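Long-range contacts in proton-dependent oligopeptide transporter family protein (Xanthomonas campestris, PDB 6EI3), which probably carries di- and tripeptides across the membrane together with protons, as other POT family members of the major facilitator superfamily do: residues 4-12 with 140-148; 447-456 with 471-482. All coordinates share one frame; numbering follows the deposited sequence. Where two conformers were deposited one is given.

Contact 1 and contact 2 lie on opposite sides of the chain's centre. Their own centres are about 37 Å apart, and their nearest atoms stay about 20 Å from each other, so they never touch. Each pairs two long helices of the MFS fold. Contact 1 (4-12 with 140-148) is buried and largely apolar, with a glutamate stacked on a phenylalanine ring. A bound 78M lies about 11 Å from the side chain of Ala12. Contact 2 (447-456 with 471-482) is partly buried and touches bound 78M lipids directly, through Trp447, Phe477, Ala481 and Phe482. Contact 2 has a salt bridge between its helices; contact 1 has no hydrogen bond across it.

Contact 1. Residues 4-12 with 140-148; sequences IPFIIGNEA and VFDAFYWII
Glu11 sends its CG away from the backbone N (chi1 177°), over the ring of Phe144. Its chain then bends at chi2 and lays the carboxylate along the same ring face. Glu11 CG stands 3.8 Å from the centroid of the Phe144 ring, almost on the ring normal, a CH-pi contact. Farther out, the carboxylate stacks on the ring with the two planes 12° apart, and Glu11 OE2 is 3.8 Å from Phe144 CD2. Glu11 OE2 also meets the end of Ile148, with CD1 at 3.8 Å. The carboxylate is thus packed against carbon on this side, and no hydrogen bond joins the two segments.

Glu11 is the first glutamate of the ExxER signature on the first transmembrane helix of POT transporters. In relatives this motif is linked to proton coupling, and the same role is probable here. The partner helix 137-165 runs in the same sense, with the short axes 10.2 Å apart and crossing at -26°. Helix 121-127 covers a flank of the contact: Val121 touches Glu11, Phe124 touches Ile7 and Met125 touches Val140.

Aliphatic side chains make up the rest. In one of its two conformers, Ile7 CG2 lies in the ring plane at the edge of Phe144, 4.0 Å from CZ. Toward the start of both segments, Ile4 CG2 meets Val140 CG2 at 4.0 Å. Ile8 and Ile147 cross nearly at a right angle, with CG2 of the first 3.8 Å from CD1 of the second. The other branch of Ile147 is pressed onto the backbone: its CG2 is 3.5 Å from Ala12 CA, tighter than usual van der Waals contact.

Contact 2. Residues 447-456 with 471-482; sequences WVLLSNVAVR and EAAFLMFFFAAF. With 78M ((2S)-2,3-dihydroxypropyl(7Z)-pentadec-7-enoate), chain O; 78M ((2S)-2,3-dihydroxypropyl(7Z)-pentadec-7-enoate), chain P.
Trp447 and Phe482 meet where two successive long helices of the MFS fold, 430-456 and 471-495, come together. The short helix 458-467 lies between them in sequence. The two segments run in broadly opposite senses, at 135°, and their short axes approach to 11.8 Å.

The side chain of Trp447 can be traced outward. Its CB and CG lie against CE2 and CZ of Phe482. Trp447 CD1 is closer still, 3.7 Å from Phe482 CZ. The Phe482 edge points at the indole face in an offset edge-to-face pair, planes 84° apart. NE1 hydrogen-bonds Thr300 of helix 281-306. On the six-membered ring, Trp447 CZ2 is 3.7 Å from C14 of the 78M of chain O, which lies on the same side of the indole plane as Phe482. The tail end of that lipid also approaches Phe482. A second 78M, chain P, lies over a face of Phe477.

One turn farther on, Ser451 places OG between its backbone N and carbonyl carbon. From there Ser451 OG donates to Val448 O at 2.6 Å, and the same carbonyl accepts from Asn452 N. This bond satisfies the buried hydroxyl within its own helix. Ser451 OG also sits at the edge of the Phe479 ring, 3.2 Å from Phe479 CZ.

Next, Val455 CG1 and Leu475 CD2 meet tip to tip at 3.6 Å. Val455 CG2 turns instead to Glu471.

A salt bridge joins the ends of the segments. Arg456 bends twice along its chain to reach Glu471, although it is poorly ordered. Arg456 NH1 makes a weak bond to Glu471 OE2 at 3.3 Å. Arg456 NH2 takes the syn lone pair of Glu471 OE1 at 2.8 Å, with that oxygen 28° out of the guanidinium plane.

Contact 1. Residues 4-12 with 140-148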
loop_
_atom_site.group_PDB
_atom_site.type_symbol
_atom_site.label_atom_id
_atom_site.label_comp_id
_atom_site.label_asym_id
_atom_site.label_seq_id
_atom_site.Cartn_x
_atom_site.Cartn_y
_atom_site.Cartn_z
ATOM N N ILE A 4 24.766 6.103 -9.696
ATOM C CA ILE A 4 23.328 6.149 -9.992
ATOM C C ILE A 4 22.859 4.978 -10.944
ATOM O O ILE A 4 21.819 4.382 -10.637
ATOM C CB ILE A 4 22.903 7.574 -10.485
ATOM C CG1 ILE A 4 22.977 8.614 -9.315
ATOM C CG2 ILE A 4 21.506 7.585 -11.138
ATOM C CD1 ILE A 4 22.013 8.317 -8.044
ATOM N N PRO A 5 23.608 4.550 -12.001
ATOM C CA PRO A 5 23.106 3.433 -12.850
ATOM C C PRO A 5 22.876 2.113 -12.098
ATOM O O PRO A 5 21.954 1.372 -12.417
ATOM C CB PRO A 5 24.193 3.291 -13.924
ATOM C CG PRO A 5 24.829 4.649 -14.006
ATOM C CD PRO A 5 24.844 5.131 -12.578
ATOM N N PHE A 6 23.699 1.833 -11.079
ATOM C CA PHE A 6 23.573 0.620 -10.252
ATOM C C PHE A 6 22.273 0.650 -9.455
ATOM O O PHE A 6 21.654 -0.389 -9.284
ATOM C CB PHE A 6 24.782 0.457 -9.320
ATOM C CG PHE A 6 26.091 0.291 -10.062
ATOM C CD1 PHE A 6 26.496 -0.959 -10.518
ATOM C CD2 PHE A 6 26.914 1.382 -10.308
ATOM C CE1 PHE A 6 27.701 -1.110 -11.217
ATOM C CE2 PHE A 6 28.114 1.233 -11.004
ATOM C CZ PHE A 6 28.502 -0.015 -11.452
ATOM N N ILE A 7 21.852 1.864 -9.013
ATOM C CA ILE A 7 20.606 2.111 -8.269
ATOM C C ILE A 7 19.417 1.953 -9.219
ATOM O O ILE A 7 18.414 1.344 -8.854
ATOM C CB ILE A 7 20.642 3.540 -7.624
ATOM C CG1 ILE A 7 21.830 3.705 -6.620
ATOM C CG2 ILE A 7 19.289 3.950 -6.996
ATOM C CD1 ILE A 7 21.848 2.834 -5.401
ATOM N N ILE A 8 19.538 2.512 -10.459
ATOM C CA ILE A 8 18.466 2.438 -11.477
ATOM C C ILE A 8 18.248 0.951 -11.860
ATOM O O ILE A 8 17.105 0.496 -11.873
ATOM C CB ILE A 8 18.778 3.357 -12.713
ATOM C CG1 ILE A 8 18.559 4.852 -12.360
ATOM C CG2 ILE A 8 17.941 2.961 -13.953
ATOM C CD1 ILE A 8 19.206 5.882 -13.385
ATOM N N GLY A 9 19.344 0.226 -12.115
ATOM C CA GLY A 9 19.323 -1.198 -12.453
ATOM C C GLY A 9 18.635 -2.033 -11.384
ATOM O O GLY A 9 17.747 -2.826 -11.677
ATOM N N ASN A 10 19.029 -1.831 -10.125
ATOM C CA ASN A 10 18.448 -2.527 -8.983
ATOM C C ASN A 10 16.952 -2.207 -8.883
ATOM O O ASN A 10 16.156 -3.134 -8.717
ATOM C CB ASN A 10 19.187 -2.131 -7.700
ATOM C CG ASN A 10 18.490 -2.612 -6.453
ATOM O OD1 ASN A 10 18.582 -3.782 -6.051
ATOM N ND2 ASN A 10 17.684 -1.749 -5.888
ATOM N N GLU A 11 16.570 -0.906 -9.005
ATOM C CA GLU A 11 15.165 -0.476 -8.939
ATOM C C GLU A 11 14.306 -1.121 -10.044
ATOM O O GLU A 11 13.202 -1.591 -9.765
ATOM C CB GLU A 11 15.058 1.073 -8.987
ATOM C CG GLU A 11 13.634 1.634 -8.994
ATOM C CD GLU A 11 12.807 1.532 -7.719
ATOM O OE1 GLU A 11 13.319 1.026 -6.694
ATOM O OE2 GLU A 11 11.645 1.992 -7.744
ATOM N N ALA A 12 14.810 -1.133 -11.288
ATOM C CA ALA A 12 14.081 -1.696 -12.437
ATOM C C ALA A 12 13.840 -3.190 -12.274
ATOM O O ALA A 12 12.709 -3.632 -12.420
ATOM C CB ALA A 12 14.836 -1.417 -13.730
ATOM N N VAL A 140 16.026 11.571 -11.392
ATOM C CA VAL A 140 16.044 10.136 -11.060
ATOM C C VAL A 140 14.658 9.698 -10.546
ATOM O O VAL A 140 14.209 8.605 -10.901
ATOM C CB VAL A 140 17.221 9.720 -10.132
ATOM C CG1 VAL A 140 17.255 8.194 -9.920
ATOM C CG2 VAL A 140 18.558 10.211 -10.702
ATOM N N PHE A 141 13.956 10.567 -9.777
ATOM C CA PHE A 141 12.599 10.254 -9.296
ATOM C C PHE A 141 11.642 10.140 -10.498
ATOM O O PHE A 141 10.804 9.236 -10.525
ATOM C CB PHE A 141 12.102 11.291 -8.281
ATOM C CG PHE A 141 12.536 11.045 -6.860
ATOM C CD1 PHE A 141 12.058 9.948 -6.146
ATOM C CD2 PHE A 141 13.374 11.938 -6.210
ATOM C CE1 PHE A 141 12.433 9.739 -4.817
ATOM C CE2 PHE A 141 13.745 11.729 -4.878
ATOM C CZ PHE A 141 13.283 10.627 -4.194
ATOM N N ASP A 142 11.835 11.004 -11.516
ATOM C CA ASP A 142 11.092 10.963 -12.785
ATOM C C ASP A 142 11.353 9.632 -13.521
ATOM O O ASP A 142 10.405 9.013 -13.990
ATOM C CB ASP A 142 11.443 12.165 -13.682
ATOM C CG ASP A 142 10.888 13.499 -13.209
ATOM O OD1 ASP A 142 10.061 13.504 -12.268
ATOM O OD2 ASP A 142 11.286 14.539 -13.776
ATOM N N ALA A 143 12.618 9.164 -13.559
ATOM C CA ALA A 143 12.970 7.864 -14.164
ATOM C C ALA A 143 12.304 6.704 -13.381
ATOM O O ALA A 143 11.762 5.799 -14.014
ATOM C CB ALA A 143 14.478 7.684 -14.200
ATOM N N PHE A 144 12.275 6.770 -12.020
ATOM C CA PHE A 144 11.618 5.760 -11.167
ATOM C C PHE A 144 10.131 5.635 -11.540
ATOM O O PHE A 144 9.629 4.519 -11.675
ATOM C CB PHE A 144 11.793 6.084 -9.665
ATOM C CG PHE A 144 13.098 5.675 -8.995
ATOM C CD1 PHE A 144 14.248 5.439 -9.745
ATOM C CD2 PHE A 144 13.170 5.515 -7.616
ATOM C CE1 PHE A 144 15.442 5.044 -9.129
ATOM C CE2 PHE A 144 14.366 5.132 -7.000
ATOM C CZ PHE A 144 15.498 4.908 -7.763
ATOM N N TYR A 145 9.454 6.773 -11.809
ATOM C CA TYR A 145 8.050 6.768 -12.239
ATOM C C TYR A 145 7.861 5.935 -13.507
ATOM O O TYR A 145 6.977 5.066 -13.540
ATOM C CB TYR A 145 7.542 8.205 -12.449
ATOM C CG TYR A 145 6.233 8.309 -13.195
ATOM C CD1 TYR A 145 5.018 8.126 -12.540
ATOM C CD2 TYR A 145 6.203 8.672 -14.539
ATOM C CE1 TYR A 145 3.808 8.231 -13.221
ATOM C CE2 TYR A 145 5.000 8.777 -15.230
ATOM C CZ TYR A 145 3.803 8.561 -14.564
ATOM O OH TYR A 145 2.611 8.683 -15.231
ATOM N N TRP A 146 8.700 6.178 -14.535
ATOM C CA TRP A 146 8.613 5.444 -15.799
ATOM C C TRP A 146 9.007 3.973 -15.631
ATOM O O TRP A 146 8.375 3.102 -16.229
ATOM C CB TRP A 146 9.421 6.126 -16.916
ATOM C CG TRP A 146 8.908 7.498 -17.265
ATOM C CD1 TRP A 146 9.500 8.697 -16.970
ATOM C CD2 TRP A 146 7.691 7.812 -17.963
ATOM N NE1 TRP A 146 8.707 9.737 -17.409
ATOM C CE2 TRP A 146 7.596 9.223 -18.030
ATOM C CE3 TRP A 146 6.665 7.034 -18.535
ATOM C CZ2 TRP A 146 6.536 9.872 -18.671
ATOM C CZ3 TRP A 146 5.605 7.679 -19.155
ATOM C CH2 TRP A 146 5.552 9.082 -19.226
ATOM N N ILE A 147 10.017 3.709 -14.786
ATOM C CA ILE A 147 10.520 2.362 -14.490
ATOM C C ILE A 147 9.456 1.512 -13.770
ATOM O O ILE A 147 9.255 0.352 -14.116
ATOM C CB ILE A 147 11.859 2.434 -13.712
ATOM C CG1 ILE A 147 13.023 2.851 -14.644
ATOM C CG2 ILE A 147 12.154 1.112 -13.014
ATOM C CD1 ILE A 147 14.226 3.550 -13.919
ATOM N N ILE A 148 8.798 2.087 -12.771
ATOM C CA ILE A 148 7.747 1.398 -12.029
ATOM C C ILE A 148 6.591 1.041 -12.966
ATOM O O ILE A 148 6.182 -0.117 -13.002
ATOM C CB ILE A 148 7.290 2.211 -10.792
ATOM C CG1 ILE A 148 8.445 2.330 -9.760
ATOM C CG2 ILE A 148 6.038 1.567 -10.141
ATOM C CD1 ILE A 148 8.275 3.427 -8.695
#

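Contact 2. Residues 447-456 with 471-482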
loop_
_atom_site.group_PDB
_atom_site.type_symbol
_atom_site.label_atom_id
_atom_site.label_comp_id
_atom_site.label_asym_id
_atom_site.label_seq_id
_atom_site.Cartn_x
_atom_site.Cartn_y
_atom_site.Cartn_z
ATOM N N TRP A 447 -8.976 -4.269 6.022
ATOM C CA TRP A 447 -10.430 -4.224 5.806
ATOM C C TRP A 447 -10.901 -5.339 4.861
ATOM O O TRP A 447 -12.021 -5.813 5.012
ATOM C CB TRP A 447 -10.929 -2.842 5.326
ATOM C CG TRP A 447 -10.515 -1.649 6.153
ATOM C CD1 TRP A 447 -10.129 -0.433 5.676
ATOM C CD2 TRP A 447 -10.442 -1.561 7.587
ATOM N NE1 TRP A 447 -9.842 0.417 6.717
ATOM C CE2 TRP A 447 -10.028 -0.247 7.902
ATOM C CE3 TRP A 447 -10.720 -2.452 8.641
ATOM C CZ2 TRP A 447 -9.869 0.193 9.222
ATOM C CZ3 TRP A 447 -10.548 -2.022 9.948
ATOM C CH2 TRP A 447 -10.104 -0.719 10.228
ATOM N N VAL A 448 -10.052 -5.733 3.878
ATOM C CA VAL A 448 -10.370 -6.816 2.936
ATOM C C VAL A 448 -10.384 -8.139 3.724
ATOM O O VAL A 448 -11.335 -8.914 3.608
ATOM C CB VAL A 448 -9.382 -6.890 1.742
ATOM C CG1 VAL A 448 -9.752 -8.039 0.798
ATOM C CG2 VAL A 448 -9.297 -5.565 0.987
ATOM N N LEU A 449 -9.330 -8.391 4.535
ATOM C CA LEU A 449 -9.246 -9.599 5.363
ATOM C C LEU A 449 -10.448 -9.718 6.289
ATOM O O LEU A 449 -11.028 -10.804 6.395
ATOM C CB LEU A 449 -7.965 -9.616 6.194
ATOM C CG LEU A 449 -6.615 -9.733 5.465
ATOM C CD1 LEU A 449 -5.503 -10.023 6.484
ATOM C CD2 LEU A 449 -6.641 -10.863 4.408
ATOM N N LEU A 450 -10.869 -8.589 6.904
ATOM C CA LEU A 450 -12.029 -8.554 7.806
ATOM C C LEU A 450 -13.329 -8.871 7.091
ATOM O O LEU A 450 -14.171 -9.568 7.653
ATOM C CB LEU A 450 -12.128 -7.224 8.565
ATOM C CG LEU A 450 -11.222 -7.093 9.800
ATOM C CD1 LEU A 450 -11.392 -5.720 10.464
ATOM C CD2 LEU A 450 -11.483 -8.212 10.826
ATOM N N SER A 451 -13.478 -8.389 5.835
ATOM C CA SER A 451 -14.666 -8.674 5.016
ATOM C C SER A 451 -14.789 -10.172 4.671
ATOM O O SER A 451 -15.914 -10.662 4.609
ATOM C CB SER A 451 -14.698 -7.825 3.752
ATOM O OG SER A 451 -13.779 -8.312 2.785
ATOM N N ASN A 452 -13.642 -10.871 4.469
ATOM C CA ASN A 452 -13.543 -12.309 4.175
ATOM C C ASN A 452 -14.084 -13.144 5.319
ATOM O O ASN A 452 -14.677 -14.194 5.082
ATOM C CB ASN A 452 -12.074 -12.720 3.952
ATOM C CG ASN A 452 -11.608 -12.790 2.520
ATOM O OD1 ASN A 452 -12.403 -12.750 1.569
ATOM N ND2 ASN A 452 -10.288 -12.912 2.350
ATOM N N VAL A 453 -13.817 -12.706 6.558
ATOM C CA VAL A 453 -14.218 -13.385 7.793
ATOM C C VAL A 453 -15.725 -13.175 7.983
ATOM O O VAL A 453 -16.445 -14.146 8.224
ATOM C CB VAL A 453 -13.392 -12.889 9.016
ATOM C CG1 VAL A 453 -13.987 -13.393 10.331
ATOM C CG2 VAL A 453 -11.929 -13.308 8.893
ATOM N N ALA A 454 -16.190 -11.917 7.828
ATOM C CA ALA A 454 -17.590 -11.525 7.969
ATOM C C ALA A 454 -18.532 -12.336 7.072
ATOM O O ALA A 454 -19.545 -12.805 7.572
ATOM C CB ALA A 454 -17.760 -10.035 7.717
ATOM N N VAL A 455 -18.185 -12.539 5.777
ATOM C CA VAL A 455 -19.020 -13.320 4.842
ATOM C C VAL A 455 -19.019 -14.826 5.157
ATOM O O VAL A 455 -19.993 -15.508 4.839
ATOM C CB VAL A 455 -18.715 -13.065 3.340
ATOM C CG1 VAL A 455 -19.088 -11.646 2.936
ATOM C CG2 VAL A 455 -17.264 -13.384 2.987
ATOM N N ARG A 456 -17.940 -15.339 5.780
ATOM C CA ARG A 456 -17.803 -16.760 6.121
ATOM C C ARG A 456 -18.740 -17.185 7.251
ATOM O O ARG A 456 -18.964 -18.383 7.452
ATOM C CB ARG A 456 -16.332 -17.124 6.411
ATOM C CG ARG A 456 -15.952 -18.598 6.149
ATOM C CD ARG A 456 -16.414 -19.176 4.808
ATOM N NE ARG A 456 -15.916 -18.413 3.661
ATOM C CZ ARG A 456 -16.623 -18.153 2.564
ATOM N NH1 ARG A 456 -17.867 -18.600 2.443
ATOM N NH2 ARG A 456 -16.088 -17.452 1.576
ATOM N N GLU A 471 -22.046 -14.320 -3.647
ATOM C CA GLU A 471 -21.128 -13.824 -2.619
ATOM C C GLU A 471 -20.178 -12.766 -3.224
ATOM O O GLU A 471 -19.993 -11.699 -2.633
ATOM C CB GLU A 471 -20.350 -14.995 -1.999
ATOM C CG GLU A 471 -19.731 -14.683 -0.652
ATOM C CD GLU A 471 -19.063 -15.873 0.010
ATOM O OE1 GLU A 471 -17.817 -15.867 0.111
ATOM O OE2 GLU A 471 -19.779 -16.805 0.435
ATOM N N ALA A 472 -19.625 -13.043 -4.419
ATOM C CA ALA A 472 -18.749 -12.109 -5.128
ATOM C C ALA A 472 -19.489 -10.776 -5.402
ATOM O O ALA A 472 -18.976 -9.736 -5.017
ATOM C CB ALA A 472 -18.250 -12.727 -6.426
ATOM N N ALA A 473 -20.718 -10.825 -5.980
ATOM C CA ALA A 473 -21.535 -9.646 -6.308
ATOM C C ALA A 473 -21.909 -8.848 -5.063
ATOM O O ALA A 473 -21.824 -7.620 -5.089
ATOM C CB ALA A 473 -22.786 -10.050 -7.092
ATOM N N PHE A 474 -22.271 -9.539 -3.959
ATOM C CA PHE A 474 -22.584 -8.885 -2.687
ATOM C C PHE A 474 -21.353 -8.091 -2.185
ATOM O O PHE A 474 -21.490 -6.931 -1.817
ATOM C CB PHE A 474 -23.011 -9.922 -1.637
ATOM C CG PHE A 474 -23.343 -9.329 -0.287
ATOM C CD1 PHE A 474 -24.627 -8.873 -0.007
ATOM C CD2 PHE A 474 -22.367 -9.210 0.702
ATOM C CE1 PHE A 474 -24.928 -8.312 1.237
ATOM C CE2 PHE A 474 -22.671 -8.647 1.943
ATOM C CZ PHE A 474 -23.946 -8.195 2.199
ATOM N N LEU A 475 -20.175 -8.738 -2.145
ATOM C CA LEU A 475 -18.909 -8.152 -1.705
ATOM C C LEU A 475 -18.506 -6.957 -2.557
ATOM O O LEU A 475 -18.026 -5.973 -2.012
ATOM C CB LEU A 475 -17.780 -9.202 -1.684
ATOM C CG LEU A 475 -17.730 -10.131 -0.470
ATOM C CD1 LEU A 475 -16.779 -11.313 -0.740
ATOM C CD2 LEU A 475 -17.282 -9.383 0.793
ATOM N N MET A 476 -18.740 -7.025 -3.881
ATOM C CA MET A 476 -18.420 -5.928 -4.793
ATOM C C MET A 476 -19.245 -4.687 -4.473
ATOM O O MET A 476 -18.678 -3.604 -4.306
ATOM C CB MET A 476 -18.548 -6.355 -6.254
ATOM C CG MET A 476 -17.478 -7.328 -6.668
ATOM S SD MET A 476 -18.003 -8.285 -8.089
ATOM C CE MET A 476 -16.578 -9.400 -8.243
ATOM N N PHE A 477 -20.556 -4.867 -4.270
ATOM C CA PHE A 477 -21.469 -3.772 -3.892
ATOM C C PHE A 477 -21.180 -3.249 -2.496
ATOM O O PHE A 477 -21.255 -2.047 -2.278
ATOM C CB PHE A 477 -22.935 -4.186 -4.063
ATOM C CG PHE A 477 -23.318 -4.300 -5.524
ATOM C CD1 PHE A 477 -23.022 -3.275 -6.423
ATOM C CD2 PHE A 477 -24.001 -5.413 -5.994
ATOM C CE1 PHE A 477 -23.386 -3.370 -7.762
ATOM C CE2 PHE A 477 -24.347 -5.517 -7.343
ATOM C CZ PHE A 477 -24.031 -4.498 -8.221
ATOM N N PHE A 478 -20.769 -4.137 -1.581
ATOM C CA PHE A 478 -20.351 -3.756 -0.230
ATOM C C PHE A 478 -19.132 -2.806 -0.301
ATOM O O PHE A 478 -19.136 -1.769 0.359
ATOM C CB PHE A 478 -20.013 -4.993 0.624
ATOM C CG PHE A 478 -19.324 -4.619 1.919
ATOM C CD1 PHE A 478 -20.053 -4.129 2.998
ATOM C CD2 PHE A 478 -17.940 -4.722 2.046
ATOM C CE1 PHE A 478 -19.408 -3.747 4.182
ATOM C CE2 PHE A 478 -17.299 -4.357 3.235
ATOM C CZ PHE A 478 -18.031 -3.849 4.285
ATOM N N PHE A 479 -18.085 -3.176 -1.075
ATOM C CA PHE A 479 -16.907 -2.317 -1.179
ATOM C C PHE A 479 -17.211 -0.966 -1.821
ATOM O O PHE A 479 -16.668 0.030 -1.345
ATOM C CB PHE A 479 -15.729 -3.027 -1.851
ATOM C CG PHE A 479 -15.087 -3.973 -0.858
ATOM C CD1 PHE A 479 -14.306 -3.485 0.186
ATOM C CD2 PHE A 479 -15.239 -5.351 -0.984
ATOM C CE1 PHE A 479 -13.714 -4.360 1.103
ATOM C CE2 PHE A 479 -14.632 -6.226 -0.078
ATOM C CZ PHE A 479 -13.884 -5.724 0.966
ATOM N N ALA A 480 -18.115 -0.915 -2.836
ATOM C CA ALA A 480 -18.578 0.333 -3.463
ATOM C C ALA A 480 -19.224 1.243 -2.413
ATOM O O ALA A 480 -18.895 2.431 -2.352
ATOM C CB ALA A 480 -19.599 0.030 -4.547
ATOM N N ALA A 481 -20.121 0.676 -1.576
ATOM C CA ALA A 481 -20.821 1.405 -0.504
ATOM C C ALA A 481 -19.822 1.929 0.542
ATOM O O ALA A 481 -19.956 3.065 0.987
ATOM C CB ALA A 481 -21.853 0.504 0.166
ATOM N N PHE A 482 -18.832 1.089 0.916
ATOM C CA PHE A 482 -17.768 1.390 1.875
ATOM C C PHE A 482 -16.922 2.573 1.366
ATOM O O PHE A 482 -16.628 3.474 2.147
ATOM C CB PHE A 482 -16.906 0.129 2.125
ATOM C CG PHE A 482 -15.755 0.213 3.109
ATOM C CD1 PHE A 482 -15.882 0.921 4.304
ATOM C CD2 PHE A 482 -14.556 -0.452 2.860
ATOM C CE1 PHE A 482 -14.830 0.966 5.228
ATOM C CE2 PHE A 482 -13.507 -0.420 3.792
ATOM C CZ PHE A 482 -13.652 0.287 4.969
HETATM O O21 78M O . -8.646 16.938 13.457
HETATM C C20 78M O . -7.594 16.342 14.198
HETATM C C18 78M O . -8.056 15.081 14.888
HETATM O O19 78M O . -9.150 15.370 15.761
HETATM C C17 78M O . -6.949 14.410 15.663
HETATM O O2 78M O . -7.382 13.044 15.871
HETATM C C1 78M O . -6.469 12.146 16.262
HETATM O O1 78M O . -5.351 12.427 16.610
HETATM C C2 78M O . -7.017 10.751 16.197
HETATM C C3 78M O . -6.269 9.858 15.216
HETATM C C4 78M O . -7.191 8.942 14.422
HETATM C C5 78M O . -7.005 7.458 14.689
HETATM C C6 78M O . -5.819 6.815 13.959
HETATM C C7 78M O . -6.251 5.990 12.790
HETATM C C8 78M O . -6.206 4.672 12.689
HETATM C C9 78M O . -6.651 3.860 11.507
HETATM C C10 78M O . -8.137 3.503 11.604
HETATM C C11 78M O . -8.931 3.738 10.330
HETATM C C12 78M O . -10.387 4.105 10.588
HETATM C C13 78M O . -11.191 4.515 9.361
HETATM C C15 78M O . -12.732 3.789 7.512
HETATM C C14 78M O . -11.698 3.361 8.516
HETATM C C8 78M P . -28.539 -5.109 -7.795
HETATM C C9 78M P . -28.471 -3.720 -7.245
HETATM C C10 78M P . -27.604 -3.623 -5.990
HETATM C C11 78M P . -27.276 -2.195 -5.585
HETATM C C12 78M P . -26.356 -2.068 -4.381
HETATM C C13 78M P . -25.708 -0.697 -4.257
HETATM C C15 78M P . -24.144 0.829 -2.977
HETATM C C14 78M P . -24.852 -0.512 -3.014
#